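Putative NADH-depentdent flavin oxidoreductase (Cupriavidus metallidurans, PDB 5OCS) is an FMN-binding ene-reductase of the Old Yellow Enzyme family that probably takes its reducing equivalents from a reduced nicotinamide cofactor, NADH or NADPH. Local coordinates at residues E310-I313 against E317-I320; G301-T304 against Q308-A311. All coordinates share one frame; numbering follows the deposited sequence.

Overall arrangement
Helix 306-314 carries one half of both contacts, whose centres are about 8 Å apart on the same side of the chain's centre. Along the chain, interaction 2 comes first: the loop 301-304, leaving barrel strand 297-300, packs on 308-311, within the helix that follows. Interaction 1 follows, where 310-313, sharing Glu310 and Ala311 with interaction 2, meets 317-320 leading into strand 320-323. They lie at the two ends of the beta-alpha-beta unit made by strand 297-300, helix 306-314 and strand 320-323, the last two strands of the eight-stranded TIM barrel. Interaction 2 contains the FMN-binding residue Leu302 at the strands' C-terminal end; interaction 1 closes the turn at their N-terminal end.

Interaction 1 (E310-I313 against E317-I320); sequences EAII and EADI
Ile312 meets Glu317 and Ala318 with both its backbone and its side chain. Its carbonyl O accepts a hydrogen bond from Glu317 N (3.0 Å, N-H...O angle 149°), tying the last turns of the helix to the returning chain. Beside this bond the branch methyl CG2 of Ile312 lies 3.9 Å from Ala318 CB and touches the CB of Glu317. That placement follows from chi1 of -73°, which sets CG2 opposite the backbone N. The beta-branch suits the position, because CG1 can meanwhile run past the carboxylate end of Glu317, with Glu317 OE1 3.9 Å from Ile312 CG1. The two side chains cross at about a right angle, and the acid is held by bonds beyond this contact: OE2 takes the amide of Asn315, while OE1 takes the backbone N of Val283.

The CB of Ile313 points away from 317-320, but chi2 of -60° turns the chain end back. Its tip, CD1, thereby settles 3.4 Å from Ala318 O and 3.7 Å from Asp319 O, an apolar cover over two carbonyls. A water bridges the segments too, donating to Ile313 O and to Ala318 O at 2.7 Å each. Ala318 N, by contrast, is buried without a partner. The methyl of Ala318, small enough for this buried place, touches both Ile312 and Ala299 of the adjacent strand, while Asp319 forms a salt bridge with Lys290. This is the alpha-to-beta turn of a TIM barrel, bringing the chain from an outer helix into its eighth strand.

Interaction 2 (G301-T304 against Q308-A311); sequences GLIT and QAEA
Gln308 reaches back from the helix to the loop before it, sliding past Ile303 in the opposite direction to that side chain. Its CB already touches Ile303, lying 3.9 Å from the CB of that residue and close to its CG2. The chain then runs out extended beyond CG; CG makes no close contact with Ile303, but the amide carbon CD comes to 3.7 Å from Ile303 CB. At the tip the two amide atoms part company. OE1 accepts a hydrogen bond from Thr304 N at 2.9 Å, with an N-H...O angle of 152° and the donor tilted 23° from the carbonyl plane. The same oxygen also receives the backbone N of Glu305, so two main-chain N-H groups just ahead of the helix grip one side-chain acceptor and limit the amide's rotation. NE2 packs 3.9 Å from Ile303 CG2 and donates to a water at 3.1 Å, which returns a long, weak bond to Leu302 O. Glutamine suits this place: it is long enough to reach the loop, and it offers an acceptor to the backbone and a donor to water.

Ile303 points its CB toward the helix. Its chi1 of 62° puts CG1 between the backbone N and the carbonyl carbon, and from there the terminal CD1 of Ile303 comes within 4.1 Å of Ala309 CB, a small methyl that suits this buried face of the helix. Leu302, an FMN-binding residue, is the centre of an inverse gamma turn just before. Around the contact, Ile303 and Ala309 both touch Ile321 of strand 320-323 and Trp333 of helix 333-341, so loop and helix 306-314 pack together against the barrel's last strand and that later helix, with Pro271 of helix 271-274 also against Ile303.

Interaction 1 (E310-I313 against E317-I320)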
loop_
_atom_site.group_PDB
_atom_site.type_symbol
_atom_site.label_atom_id
_atom_site.label_comp_id
_atom_site.label_asym_id
_atom_site.label_seq_id
_atom_site.Cartn_x
_atom_site.Cartn_y
_atom_site.Cartn_z
ATOM N N GLU D 310 -16.646 8.980 -13.784
ATOM C CA GLU D 310 -16.687 10.174 -14.616
ATOM C C GLU D 310 -18.146 10.529 -14.937
ATOM O O GLU D 310 -18.552 11.707 -14.846
ATOM C CB GLU D 310 -15.887 9.930 -15.898
ATOM C CG GLU D 310 -15.970 11.005 -16.986
ATOM C CD GLU D 310 -15.483 12.371 -16.539
ATOM O OE1 GLU D 310 -14.793 12.505 -15.493
ATOM O OE2 GLU D 310 -15.766 13.348 -17.251
ATOM N N ALA D 311 -18.916 9.512 -15.303
ATOM C CA ALA D 311 -20.292 9.757 -15.715
ATOM C C ALA D 311 -21.124 10.305 -14.561
ATOM O O ALA D 311 -21.944 11.240 -14.759
ATOM C CB ALA D 311 -20.948 8.502 -16.276
ATOM N N ILE D 312 -20.948 9.736 -13.367
ATOM C CA ILE D 312 -21.613 10.285 -12.179
ATOM C C ILE D 312 -21.307 11.779 -12.066
ATOM O O ILE D 312 -22.186 12.570 -11.785
ATOM C CB ILE D 312 -21.257 9.497 -10.890
ATOM C CG1 ILE D 312 -21.982 8.139 -10.907
ATOM C CG2 ILE D 312 -21.564 10.308 -9.626
ATOM C CD1 ILE D 312 -21.450 7.155 -9.878
ATOM N N ILE D 313 -20.051 12.187 -12.235
ATOM C CA ILE D 313 -19.753 13.600 -12.071
ATOM C C ILE D 313 -20.281 14.409 -13.256
ATOM O O ILE D 313 -20.885 15.483 -13.072
ATOM C CB ILE D 313 -18.247 13.831 -11.915
ATOM C CG1 ILE D 313 -17.700 13.081 -10.667
ATOM C CG2 ILE D 313 -17.926 15.300 -11.870
ATOM C CD1 ILE D 313 -18.299 13.464 -9.333
ATOM N N GLU D 317 -24.724 14.054 -11.084
ATOM C CA GLU D 317 -25.354 13.204 -10.073
ATOM C C GLU D 317 -24.747 13.456 -8.694
ATOM O O GLU D 317 -25.417 13.240 -7.709
ATOM C CB GLU D 317 -25.282 11.720 -10.435
ATOM C CG GLU D 317 -26.099 11.333 -11.658
ATOM C CD GLU D 317 -25.887 9.914 -12.152
ATOM O OE1 GLU D 317 -25.735 8.984 -11.337
ATOM O OE2 GLU D 317 -25.902 9.707 -13.380
ATOM N N ALA D 318 -23.480 13.883 -8.636
ATOM C CA ALA D 318 -22.783 14.134 -7.377
ATOM C C ALA D 318 -21.600 15.054 -7.655
ATOM O O ALA D 318 -21.159 15.156 -8.801
ATOM C CB ALA D 318 -22.310 12.821 -6.730
ATOM N N ASP D 319 -21.107 15.713 -6.618
ATOM C CA ASP D 319 -19.902 16.538 -6.700
ATOM C C ASP D 319 -18.631 15.793 -6.325
ATOM O O ASP D 319 -17.548 16.119 -6.828
ATOM C CB ASP D 319 -20.070 17.732 -5.786
ATOM C CG ASP D 319 -21.340 18.477 -6.075
ATOM O OD1 ASP D 319 -21.422 18.933 -7.227
ATOM O OD2 ASP D 319 -22.230 18.559 -5.214
ATOM N N ILE D 320 -18.775 14.810 -5.445
ATOM C CA ILE D 320 -17.668 13.972 -4.996
ATOM C C ILE D 320 -18.193 12.546 -5.005
ATOM O O ILE D 320 -19.379 12.311 -4.677
ATOM C CB ILE D 320 -17.238 14.382 -3.583
ATOM C CG1 ILE D 320 -16.605 15.786 -3.609
ATOM C CG2 ILE D 320 -16.275 13.346 -3.003
ATOM C CD1 ILE D 320 -16.412 16.368 -2.241
HETATM O O HOH W 1 -21.224 16.989 -10.819
#

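Interaction 2 (G301-T304 against Q308-A311)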
loop_
_atom_site.group_PDB
_atom_site.type_symbol
_atom_site.label_atom_id
_atom_site.label_comp_id
_atom_site.label_asym_id
_atom_site.label_seq_id
_atom_site.Cartn_x
_atom_site.Cartn_y
_atom_site.Cartn_z
ATOM N N GLY D 301 -20.390 5.531 -4.407
ATOM C CA GLY D 301 -20.350 4.964 -5.730
ATOM C C GLY D 301 -19.959 3.496 -5.671
ATOM O O GLY D 301 -18.754 3.174 -5.491
ATOM N N LEU D 302 -20.933 2.599 -5.857
ATOM C CA LEU D 302 -20.638 1.157 -5.867
ATOM C C LEU D 302 -20.216 0.787 -7.267
ATOM O O LEU D 302 -20.925 0.096 -7.975
ATOM C CB LEU D 302 -21.861 0.343 -5.396
ATOM C CG LEU D 302 -22.356 0.687 -3.996
ATOM C CD1 LEU D 302 -23.584 -0.190 -3.717
ATOM C CD2 LEU D 302 -21.322 0.523 -2.895
ATOM N N ILE D 303 -19.046 1.293 -7.662
ATOM C CA ILE D 303 -18.529 1.215 -9.002
ATOM C C ILE D 303 -17.104 0.727 -9.000
ATOM O O ILE D 303 -16.435 0.762 -7.966
ATOM C CB ILE D 303 -18.640 2.585 -9.716
ATOM C CG1 ILE D 303 -17.811 3.662 -8.993
ATOM C CG2 ILE D 303 -20.097 3.020 -9.781
ATOM C CD1 ILE D 303 -16.354 3.708 -9.409
ATOM N N THR D 304 -16.639 0.258 -10.155
ATOM C CA THR D 304 -15.243 -0.183 -10.296
ATOM C C THR D 304 -14.513 0.520 -11.439
ATOM O O THR D 304 -13.296 0.507 -11.462
ATOM C CB THR D 304 -15.137 -1.712 -10.529
ATOM O OG1 THR D 304 -15.736 -2.029 -11.803
ATOM C CG2 THR D 304 -15.848 -2.491 -9.383
ATOM N N GLN D 308 -17.460 4.893 -15.170
ATOM C CA GLN D 308 -18.643 4.973 -14.302
ATOM C C GLN D 308 -18.581 6.193 -13.382
ATOM O O GLN D 308 -19.540 6.966 -13.241
ATOM C CB GLN D 308 -18.788 3.716 -13.450
ATOM C CG GLN D 308 -19.055 2.416 -14.186
ATOM C CD GLN D 308 -19.037 1.249 -13.190
ATOM O OE1 GLN D 308 -18.015 0.940 -12.632
ATOM N NE2 GLN D 308 -20.191 0.667 -12.906
ATOM N N ALA D 309 -17.424 6.399 -12.749
ATOM C CA ALA D 309 -17.245 7.557 -11.880
ATOM C C ALA D 309 -17.316 8.894 -12.630
ATOM O O ALA D 309 -17.975 9.826 -12.186
ATOM C CB ALA D 309 -15.933 7.431 -11.141
ATOM N N GLU D 310 -16.646 8.980 -13.784
ATOM C CA GLU D 310 -16.687 10.174 -14.616
ATOM C C GLU D 310 -18.146 10.529 -14.937
ATOM O O GLU D 310 -18.552 11.707 -14.846
ATOM C CB GLU D 310 -15.887 9.930 -15.898
ATOM C CG GLU D 310 -15.970 11.005 -16.986
ATOM C CD GLU D 310 -15.483 12.371 -16.539
ATOM O OE1 GLU D 310 -14.793 12.505 -15.493
ATOM O OE2 GLU D 310 -15.766 13.348 -17.251
ATOM N N ALA D 311 -18.916 9.512 -15.303
ATOM C CA ALA D 311 -20.292 9.757 -15.715
ATOM C C ALA D 311 -21.124 10.305 -14.561
ATOM O O ALA D 311 -21.944 11.240 -14.759
ATOM C CB ALA D 311 -20.948 8.502 -16.276
HETATM O O HOH W 2 -19.750 -1.563 -10.758
#